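Local coordinates for uncharacterized protein (Legionella longbeachae NSW150, PDB 4JZA), which probably removes the 3-phosphate from phosphatidylinositol 3-phosphate, a lipid of host endosomal membranes, at residues S94-H99 with S640-K645; P190-D195 with W297-Q302; A202-L207 with T282-F287. All blocks are in the same frame, centred on the assembly; numbering follows the deposited sequence.

Contact 1: S94-H99 with S640-K645; sequences SIDDLH and SERSLK
The guanidinium of Arg642 has the CG2 methyl of Ile95 over one face and the carboxylate of Asp96 at its edge. The methyl lies 3.8 Å from Arg642 NH1, an apolar approach to the flat side of the charged group. At the edge, Asp96 OD1 stands 2.8 Å from Arg642 NH2 in a salt bridge, but the N-H...O angle is only 119°, so the hydrogen bond is weak. Asp96 OD2 is almost as near to the same nitrogen, at 2.9 Å, and the carboxylate and guanidinium planes are turned 59° apart. This is therefore not the coplanar, two-nitrogen fork often used to illustrate arginine-aspartate pairing. A bend at chi3 (144°) directs the arginine chain across the gap, while its other terminal nitrogen, NH1, makes a second salt bridge to Asp646 on helix 643-652.

Asp96 lies in the first turn of helix 95-116, Arg642 in the turn that leads into helix 643-652. Ser94 and Asp97 form a capping box at the head of helix 95-116: Ser94 N donates to Asp97 OD2 at 2.6 Å, while the return bond from Asp97 N to Ser94 OG is weak. Ser94 OG also donates to Asp97 OD2, approaching from above the carboxylate plane, so that one oxygen accepts twice. Across the contact, Ser640 OG weakly caps Arg642 N, and Ser643 OG donates to Ser640 O at 2.8 Å within the same turn. One turn deeper, His99 NE2 bonds to Asp653.

The example illustrates a surface salt bridge between the first turn of one helix and the turn leading into another: Asp96 probably also benefits from the helix dipole, and Arg642 shares its charge between two carboxylates.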
loop_
_atom_site.group_PDB
_atom_site.type_symbol
_atom_site.label_atom_id
_atom_site.label_comp_id
_atom_site.label_asym_id
_atom_site.label_seq_id
_atom_site.Cartn_x
_atom_site.Cartn_y
_atom_site.Cartn_z
ATOM N N SER A 94 -7.318 -3.581 26.119
ATOM C CA SER A 94 -8.418 -3.371 25.205
ATOM C C SER A 94 -7.867 -3.012 23.816
ATOM O O SER A 94 -6.751 -2.519 23.676
ATOM C CB SER A 94 -9.261 -2.211 25.720
ATOM O OG SER A 94 -8.451 -1.033 25.825
ATOM N N ILE A 95 -8.702 -3.158 22.813
ATOM C CA ILE A 95 -8.348 -2.722 21.501
ATOM C C ILE A 95 -7.796 -1.292 21.455
ATOM O O ILE A 95 -7.003 -0.961 20.549
ATOM C CB ILE A 95 -9.534 -2.832 20.530
ATOM C CG1 ILE A 95 -9.006 -2.742 19.066
ATOM C CG2 ILE A 95 -10.592 -1.820 20.930
ATOM C CD1 ILE A 95 -10.001 -2.358 17.977
ATOM N N ASP A 96 -8.204 -0.449 22.401
ATOM C CA ASP A 96 -7.682 0.908 22.505
ATOM C C ASP A 96 -6.264 0.967 22.957
ATOM O O ASP A 96 -5.539 1.798 22.481
ATOM C CB ASP A 96 -8.463 1.713 23.539
ATOM C CG ASP A 96 -9.857 2.114 23.058
ATOM O OD1 ASP A 96 -9.988 2.442 21.850
ATOM O OD2 ASP A 96 -10.799 2.107 23.907
ATOM N N ASP A 97 -5.889 0.121 23.927
ATOM C CA ASP A 97 -4.527 0.098 24.479
ATOM C C ASP A 97 -3.630 -0.433 23.405
ATOM O O ASP A 97 -2.573 0.088 23.179
ATOM C CB ASP A 97 -4.384 -0.833 25.722
ATOM C CG ASP A 97 -5.426 -0.558 26.839
ATOM O OD1 ASP A 97 -5.502 0.566 27.336
ATOM O OD2 ASP A 97 -6.174 -1.483 27.218
ATOM N N LEU A 98 -4.060 -1.515 22.761
ATOM C CA LEU A 98 -3.281 -2.148 21.715
ATOM C C LEU A 98 -3.144 -1.252 20.470
ATOM O O LEU A 98 -2.128 -1.305 19.767
ATOM C CB LEU A 98 -3.890 -3.487 21.323
ATOM C CG LEU A 98 -4.103 -4.595 22.367
ATOM C CD1 LEU A 98 -4.821 -5.771 21.742
ATOM C CD2 LEU A 98 -2.816 -5.094 22.994
ATOM N N HIS A 99 -4.134 -0.423 20.180
ATOM C CA HIS A 99 -3.988 0.444 19.024
ATOM C C HIS A 99 -2.922 1.476 19.335
ATOM O O HIS A 99 -2.190 1.918 18.444
ATOM C CB HIS A 99 -5.302 1.101 18.542
ATOM C CG HIS A 99 -5.213 1.550 17.120
ATOM N ND1 HIS A 99 -4.666 2.768 16.758
ATOM C CD2 HIS A 99 -5.443 0.887 15.961
ATOM C CE1 HIS A 99 -4.596 2.852 15.444
ATOM N NE2 HIS A 99 -5.067 1.726 14.936
ATOM N N SER A 640 -21.497 -5.460 22.314
ATOM C CA SER A 640 -20.692 -4.252 22.229
ATOM C C SER A 640 -21.287 -3.349 21.185
ATOM O O SER A 640 -21.546 -3.822 20.084
ATOM C CB SER A 640 -19.247 -4.612 21.853
ATOM O OG SER A 640 -18.372 -3.469 21.914
ATOM N N GLU A 641 -21.518 -2.070 21.539
ATOM C CA GLU A 641 -21.890 -1.025 20.567
ATOM C C GLU A 641 -20.756 -0.727 19.633
ATOM O O GLU A 641 -20.958 -0.236 18.531
ATOM C CB GLU A 641 -22.272 0.302 21.234
ATOM C CG GLU A 641 -23.711 0.424 21.581
ATOM C CD GLU A 641 -24.639 0.391 20.386
ATOM O OE1 GLU A 641 -24.501 1.270 19.517
ATOM O OE2 GLU A 641 -25.537 -0.498 20.337
ATOM N N ARG A 642 -19.554 -0.985 20.110
ATOM C CA ARG A 642 -18.323 -0.750 19.361
ATOM C C ARG A 642 -17.961 -1.796 18.305
ATOM O O ARG A 642 -16.991 -1.559 17.571
ATOM C CB ARG A 642 -17.148 -0.864 20.299
ATOM C CG ARG A 642 -16.729 0.304 21.141
ATOM C CD ARG A 642 -15.640 -0.287 22.010
ATOM N NE ARG A 642 -14.568 0.659 22.266
ATOM C CZ ARG A 642 -13.613 0.989 21.403
ATOM N NH1 ARG A 642 -13.577 0.470 20.198
ATOM N NH2 ARG A 642 -12.695 1.857 21.756
ATOM N N SER A 643 -18.628 -2.956 18.251
ATOM C CA SER A 643 -17.997 -4.102 17.516
ATOM C C SER A 643 -17.784 -3.860 16.030
ATOM O O SER A 643 -16.746 -4.168 15.526
ATOM C CB SER A 643 -18.669 -5.429 17.774
ATOM O OG SER A 643 -19.957 -5.174 18.260
ATOM N N LEU A 644 -18.716 -3.206 15.374
ATOM C CA LEU A 644 -18.542 -2.836 13.968
ATOM C C LEU A 644 -17.571 -1.666 13.778
ATOM O O LEU A 644 -16.968 -1.551 12.731
ATOM C CB LEU A 644 -19.907 -2.563 13.282
ATOM C CG LEU A 644 -20.861 -3.762 13.534
ATOM C CD1 LEU A 644 -22.298 -3.466 13.150
ATOM C CD2 LEU A 644 -20.366 -5.048 12.883
ATOM N N LYS A 645 -17.399 -0.804 14.761
ATOM C CA LYS A 645 -16.393 0.263 14.651
ATOM C C LYS A 645 -14.957 -0.276 14.850
ATOM O O LYS A 645 -14.015 0.215 14.246
ATOM C CB LYS A 645 -16.711 1.398 15.589
ATOM C CG LYS A 645 -17.978 2.151 15.190
ATOM C CD LYS A 645 -18.291 3.287 16.164
ATOM C CE LYS A 645 -19.259 4.322 15.580
ATOM N NZ LYS A 645 -20.661 3.839 15.717
#

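Contact 2: P190-D195 with W297-Q302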
loop_
_atom_site.group_PDB
_atom_site.type_symbol
_atom_site.label_atom_id
_atom_site.label_comp_id
_atom_site.label_asym_id
_atom_site.label_seq_id
_atom_site.Cartn_x
_atom_site.Cartn_y
_atom_site.Cartn_z
ATOM N N PRO A 190 15.695 7.171 -15.125
ATOM C CA PRO A 190 16.487 8.360 -14.903
ATOM C C PRO A 190 15.581 9.577 -14.831
ATOM O O PRO A 190 14.576 9.652 -15.587
ATOM C CB PRO A 190 17.371 8.430 -16.157
ATOM C CG PRO A 190 16.614 7.712 -17.235
ATOM C CD PRO A 190 15.565 6.862 -16.559
ATOM N N GLY A 191 15.975 10.530 -13.976
ATOM C CA GLY A 191 15.241 11.800 -13.747
ATOM C C GLY A 191 14.715 12.522 -14.984
ATOM O O GLY A 191 13.603 13.048 -14.980
ATOM N N TRP A 192 15.519 12.555 -16.034
ATOM C CA TRP A 192 15.127 13.242 -17.239
ATOM C C TRP A 192 13.898 12.674 -17.856
ATOM O O TRP A 192 13.153 13.394 -18.540
ATOM C CB TRP A 192 16.261 13.234 -18.255
ATOM C CG TRP A 192 16.656 11.921 -18.859
ATOM C CD1 TRP A 192 17.729 11.121 -18.492
ATOM C CD2 TRP A 192 16.074 11.312 -20.035
ATOM N NE1 TRP A 192 17.812 10.030 -19.374
ATOM C CE2 TRP A 192 16.820 10.135 -20.320
ATOM C CE3 TRP A 192 14.995 11.648 -20.862
ATOM C CZ2 TRP A 192 16.493 9.285 -21.375
ATOM C CZ3 TRP A 192 14.652 10.794 -21.924
ATOM C CH2 TRP A 192 15.395 9.629 -22.166
ATOM N N LEU A 193 13.681 11.377 -17.630
ATOM C CA LEU A 193 12.511 10.684 -18.217
ATOM C C LEU A 193 11.273 11.005 -17.448
ATOM O O LEU A 193 10.208 11.211 -18.029
ATOM C CB LEU A 193 12.733 9.189 -18.206
ATOM C CG LEU A 193 11.768 8.321 -19.006
ATOM C CD1 LEU A 193 11.548 8.759 -20.451
ATOM C CD2 LEU A 193 12.342 6.932 -18.961
ATOM N N ARG A 194 11.440 11.081 -16.130
ATOM C CA ARG A 194 10.370 11.494 -15.260
ATOM C C ARG A 194 9.902 12.888 -15.550
ATOM O O ARG A 194 8.719 13.136 -15.505
ATOM C CB ARG A 194 10.804 11.431 -13.820
ATOM C CG ARG A 194 10.954 10.018 -13.309
ATOM C CD ARG A 194 11.137 10.021 -11.807
ATOM N NE ARG A 194 11.652 8.733 -11.340
ATOM C CZ ARG A 194 10.931 7.602 -11.273
ATOM N NH1 ARG A 194 9.664 7.571 -11.665
ATOM N NH2 ARG A 194 11.484 6.497 -10.809
ATOM N N ASP A 195 10.830 13.793 -15.860
ATOM C CA ASP A 195 10.486 15.197 -16.124
ATOM C C ASP A 195 9.772 15.458 -17.471
ATOM O O ASP A 195 9.273 16.536 -17.673
ATOM C CB ASP A 195 11.727 16.059 -15.989
ATOM C CG ASP A 195 12.316 16.037 -14.557
ATOM O OD1 ASP A 195 11.660 15.541 -13.602
ATOM O OD2 ASP A 195 13.449 16.526 -14.393
ATOM N N TRP A 297 22.319 11.278 -24.133
ATOM C CA TRP A 297 22.755 10.726 -25.428
ATOM C C TRP A 297 23.157 9.245 -25.372
ATOM O O TRP A 297 23.163 8.579 -26.395
ATOM C CB TRP A 297 23.944 11.513 -25.969
ATOM C CG TRP A 297 25.129 11.330 -25.181
ATOM C CD1 TRP A 297 25.557 12.124 -24.178
ATOM C CD2 TRP A 297 26.073 10.284 -25.299
ATOM N NE1 TRP A 297 26.744 11.673 -23.680
ATOM C CE2 TRP A 297 27.073 10.521 -24.333
ATOM C CE3 TRP A 297 26.199 9.187 -26.145
ATOM C CZ2 TRP A 297 28.175 9.700 -24.183
ATOM C CZ3 TRP A 297 27.297 8.359 -25.997
ATOM C CH2 TRP A 297 28.272 8.620 -25.021
ATOM N N ASP A 298 23.579 8.762 -24.204
ATOM C CA ASP A 298 23.963 7.369 -24.100
ATOM C C ASP A 298 22.831 6.496 -23.595
ATOM O O ASP A 298 22.992 5.305 -23.503
ATOM C CB ASP A 298 25.183 7.161 -23.209
ATOM C CG ASP A 298 26.063 5.940 -23.668
ATOM O OD1 ASP A 298 25.642 5.148 -24.534
ATOM O OD2 ASP A 298 27.208 5.772 -23.181
ATOM N N THR A 299 21.692 7.070 -23.254
ATOM C CA THR A 299 20.671 6.275 -22.610
ATOM C C THR A 299 19.317 6.382 -23.296
ATOM O O THR A 299 18.492 5.514 -23.142
ATOM C CB THR A 299 20.602 6.589 -21.086
ATOM O OG1 THR A 299 19.808 7.750 -20.825
ATOM C CG2 THR A 299 22.014 6.833 -20.527
ATOM N N ALA A 300 19.098 7.404 -24.102
ATOM C CA ALA A 300 17.787 7.629 -24.627
ATOM C C ALA A 300 17.268 6.476 -25.462
ATOM O O ALA A 300 16.077 6.264 -25.519
ATOM C CB ALA A 300 17.779 8.908 -25.445
ATOM N N THR A 301 18.129 5.756 -26.160
ATOM C CA THR A 301 17.642 4.728 -27.066
ATOM C C THR A 301 17.483 3.394 -26.369
ATOM O O THR A 301 17.068 2.422 -26.982
ATOM C CB THR A 301 18.551 4.527 -28.302
ATOM O OG1 THR A 301 19.872 4.252 -27.877
ATOM C CG2 THR A 301 18.516 5.738 -29.178
ATOM N N GLN A 302 17.770 3.357 -25.080
ATOM C CA GLN A 302 17.623 2.130 -24.330
ATOM C C GLN A 302 16.291 1.994 -23.652
ATOM O O GLN A 302 15.933 0.897 -23.183
ATOM C CB GLN A 302 18.729 2.070 -23.320
ATOM C CG GLN A 302 20.061 1.935 -24.019
ATOM C CD GLN A 302 21.188 1.965 -23.058
ATOM O OE1 GLN A 302 20.993 1.845 -21.858
ATOM N NE2 GLN A 302 22.370 2.181 -23.562
#
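A chi1 of 67° sets Trp192 CG between its backbone N and carbonyl carbon and carries the indole from helix 191-194 toward Thr299, whose OG1 occupies the equivalent place on its own residue (chi1 83°). The pair exemplifies helix-to-loop packing at the phosphoinositide phosphatase insertion domain, in which the tryptophan segment lies: one large aromatic residue of a short helix closes against a loop between helices 293-296 and 308-311.

The helix starts after Pro190, an N-cap residue whose O accepts from Leu193 N at 2.8 Å, and on the loop Gln302 N donates to Thr299 O at 3.0 Å, closing a turn through Ala300 and Thr301. The side chains of Trp192 and Thr299 run alongside each other in opposing senses, and Thr299 OG1 sits at the indole edge, near the ring plane. Farther along the ring, Ala300 takes over: its CA lies 3.9 Å from Trp192 CZ2, and its CB 4.1 Å from Trp192 CH2, meeting the benzo part obliquely.

Other residues also pack on the indole. Phe204 forms an edge-to-face pair with Trp192, Ile292 and Ile296 touch it, and Leu193 CB lies off-centre over one face; Tyr214 of helix 214-234 packs on Ala300. The setting is mainly apolar, with a single polar link across the two segments: Trp192 NE1 donates to Thr299 OG1 at 3.4 Å, a weak bond with an angle of 140° at the hydrogen.

Contact 3: A202-L207 with T282-F287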
loop_
_atom_site.group_PDB
_atom_site.type_symbol
_atom_site.label_atom_id
_atom_site.label_comp_id
_atom_site.label_asym_id
_atom_site.label_seq_id
_atom_site.Cartn_x
_atom_site.Cartn_y
_atom_site.Cartn_z
ATOM N N ALA A 202 5.874 9.383 -24.536
ATOM C CA ALA A 202 5.481 8.392 -25.503
ATOM C C ALA A 202 6.572 8.204 -26.572
ATOM O O ALA A 202 6.831 7.055 -27.021
ATOM C CB ALA A 202 4.167 8.748 -26.155
ATOM N N TYR A 203 7.209 9.311 -26.978
ATOM C CA TYR A 203 8.240 9.250 -28.027
ATOM C C TYR A 203 9.327 8.260 -27.633
ATOM O O TYR A 203 9.550 7.288 -28.319
ATOM C CB TYR A 203 8.849 10.631 -28.326
ATOM C CG TYR A 203 9.835 10.633 -29.480
ATOM C CD1 TYR A 203 9.380 10.664 -30.778
ATOM C CD2 TYR A 203 11.179 10.613 -29.285
ATOM C CE1 TYR A 203 10.227 10.670 -31.855
ATOM C CE2 TYR A 203 12.051 10.600 -30.364
ATOM C CZ TYR A 203 11.567 10.640 -31.656
ATOM O OH TYR A 203 12.379 10.616 -32.783
ATOM N N PHE A 204 9.962 8.482 -26.501
ATOM C CA PHE A 204 11.106 7.675 -26.115
ATOM C C PHE A 204 10.702 6.272 -25.695
ATOM O O PHE A 204 11.422 5.315 -25.945
ATOM C CB PHE A 204 11.893 8.355 -24.980
ATOM C CG PHE A 204 12.655 9.581 -25.405
ATOM C CD1 PHE A 204 13.809 9.472 -26.164
ATOM C CD2 PHE A 204 12.232 10.850 -25.034
ATOM C CE1 PHE A 204 14.510 10.613 -26.557
ATOM C CE2 PHE A 204 12.934 11.990 -25.408
ATOM C CZ PHE A 204 14.069 11.873 -26.171
ATOM N N CYS A 205 9.558 6.124 -25.045
ATOM C CA CYS A 205 9.167 4.780 -24.562
ATOM C C CYS A 205 8.699 3.885 -25.697
ATOM O O CYS A 205 8.702 2.682 -25.550
ATOM C CB CYS A 205 8.114 4.834 -23.427
ATOM S SG CYS A 205 8.768 5.539 -21.888
ATOM N N ASN A 206 8.328 4.459 -26.835
ATOM C CA ASN A 206 7.911 3.641 -27.990
ATOM C C ASN A 206 8.905 3.595 -29.130
ATOM O O ASN A 206 8.669 2.926 -30.136
ATOM C CB ASN A 206 6.571 4.119 -28.490
ATOM C CG ASN A 206 5.488 3.871 -27.472
ATOM O OD1 ASN A 206 5.054 2.748 -27.308
ATOM N ND2 ASN A 206 5.090 4.909 -26.750
ATOM N N LEU A 207 10.039 4.260 -28.942
ATOM C CA LEU A 207 11.053 4.364 -29.974
ATOM C C LEU A 207 11.397 2.996 -30.531
ATOM O O LEU A 207 11.780 2.083 -29.788
ATOM C CB LEU A 207 12.324 4.989 -29.396
ATOM C CG LEU A 207 13.372 5.491 -30.381
ATOM C CD1 LEU A 207 12.846 6.715 -31.121
ATOM C CD2 LEU A 207 14.662 5.790 -29.631
ATOM N N THR A 282 7.824 22.117 -32.333
ATOM C CA THR A 282 9.075 22.887 -32.495
ATOM C C THR A 282 9.762 23.067 -31.130
ATOM O O THR A 282 10.954 23.309 -31.039
ATOM C CB THR A 282 8.924 24.216 -33.317
ATOM O OG1 THR A 282 7.913 25.045 -32.733
ATOM C CG2 THR A 282 8.629 23.925 -34.883
ATOM N N GLN A 283 8.997 22.864 -30.077
ATOM C CA GLN A 283 9.523 22.829 -28.719
ATOM C C GLN A 283 10.249 21.519 -28.347
ATOM O O GLN A 283 11.136 21.522 -27.494
ATOM C CB GLN A 283 8.338 23.037 -27.809
ATOM C CG GLN A 283 8.600 23.007 -26.324
ATOM C CD GLN A 283 7.279 22.974 -25.594
ATOM O OE1 GLN A 283 6.876 21.927 -25.062
ATOM N NE2 GLN A 283 6.534 24.092 -25.671
ATOM N N PHE A 284 9.876 20.407 -28.986
ATOM C CA PHE A 284 10.583 19.125 -28.828
ATOM C C PHE A 284 11.899 19.116 -29.628
ATOM O O PHE A 284 12.935 18.708 -29.091
ATOM C CB PHE A 284 9.676 17.924 -29.207
ATOM C CG PHE A 284 10.216 16.570 -28.777
ATOM C CD1 PHE A 284 10.848 16.394 -27.539
ATOM C CD2 PHE A 284 10.059 15.463 -29.593
ATOM C CE1 PHE A 284 11.340 15.164 -27.140
ATOM C CE2 PHE A 284 10.544 14.220 -29.194
ATOM C CZ PHE A 284 11.189 14.070 -27.967
ATOM N N LYS A 285 11.865 19.605 -30.879
ATOM C CA LYS A 285 13.082 19.830 -31.715
ATOM C C LYS A 285 14.127 20.573 -30.914
ATOM O O LYS A 285 15.295 20.187 -30.895
ATOM C CB LYS A 285 12.755 20.641 -32.996
ATOM C CG LYS A 285 13.885 20.800 -34.025
ATOM C CD LYS A 285 13.772 22.144 -34.757
ATOM C CE LYS A 285 14.507 22.241 -36.111
ATOM N NZ LYS A 285 14.499 20.997 -36.933
ATOM N N LYS A 286 13.676 21.630 -30.244
ATOM C CA LYS A 286 14.536 22.460 -29.426
ATOM C C LYS A 286 15.019 21.694 -28.201
ATOM O O LYS A 286 16.174 21.811 -27.822
ATOM C CB LYS A 286 13.803 23.732 -29.009
ATOM C CG LYS A 286 14.670 24.980 -28.953
ATOM C CD LYS A 286 15.181 25.300 -27.544
ATOM C CE LYS A 286 14.090 25.844 -26.621
ATOM N NZ LYS A 286 13.618 27.202 -27.013
ATOM N N PHE A 287 14.148 20.896 -27.595
ATOM C CA PHE A 287 14.549 20.107 -26.432
ATOM C C PHE A 287 15.702 19.156 -26.760
ATOM O O PHE A 287 16.692 19.074 -26.028
ATOM C CB PHE A 287 13.366 19.290 -25.928
ATOM C CG PHE A 287 13.706 18.324 -24.811
ATOM C CD1 PHE A 287 13.868 18.777 -23.529
ATOM C CD2 PHE A 287 13.844 16.946 -25.058
ATOM C CE1 PHE A 287 14.162 17.885 -22.504
ATOM C CE2 PHE A 287 14.145 16.055 -24.046
ATOM C CZ PHE A 287 14.292 16.521 -22.761
#
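Helix 202-206 and helix 282-287 run with their N-to-C directions 59° apart and their axes 14.0 Å from each other at closest approach. Even at Tyr203 and Phe284, the residues nearest in register, the CA atoms are 10.2 Å apart, a spacing that small side chains could hardly bridge. The example shows how aromatic residues span it instead, joining two helices of the helical region that holds the phosphoinositide phosphatase insertion domain.

Phe284 is the central ring. With CG anti to its backbone N (chi1 -167°), it extends from its helix and presents one edge to two residues of the other. Its CE2 lies over a face of Tyr203, nearer the ring's margin than its middle, and is 3.7 Å from Tyr203 CD2. The ring planes meet at 78°, making a T-shaped pair with Tyr203 supplying the face. Phe204 CE2 comes in near the plane of the Phe284 ring and meets Phe284 CZ, also at 3.7 Å, in an oblique arrangement. Phe287, one turn beyond Phe284, adds a looser touch, its CE2 lying 4.5 Å from Phe204 CE2.

Tyr203, Phe204 and Phe284 form an aromatic cluster, in which Tyr203 CD2 also lies over the middle of one Phe204 face. Helix 214-234 borders it: Phe221 pairs edge-to-face with Phe284, and Asp220 hydrogen-bonds the Tyr203 hydroxyl. Asn206 N and ND2 both bond to Ala202 O, four residues earlier.

No hydrogen bond joins the two segments; cohesion between them probably comes from dispersion among mostly buried rings, with the one T-shaped pair adding a weak electrostatic term.

In the fold
Followed from the N terminus, the chain enters contact 1 at the head of helix 95-116 and returns only at 640-645, closing a loop of 540 residues that includes most strands of the large mixed sheet. Contacts 2 and 3 are nested inside it. Contact 2 opens at 190-195 and closes at 297-302; within that strandless, largely helical excursion, contact 3 joins 202-207 to 282-287. The centres of these two contacts lie 11 Å apart, and they touch where Ala300 packs on Phe204, making one helical unit. Contact 1 lies on the opposite side of the chain's centre, about 51 Å from contact 2 between centres, tying the start of helix 95-116 to the turn before helix 643-652.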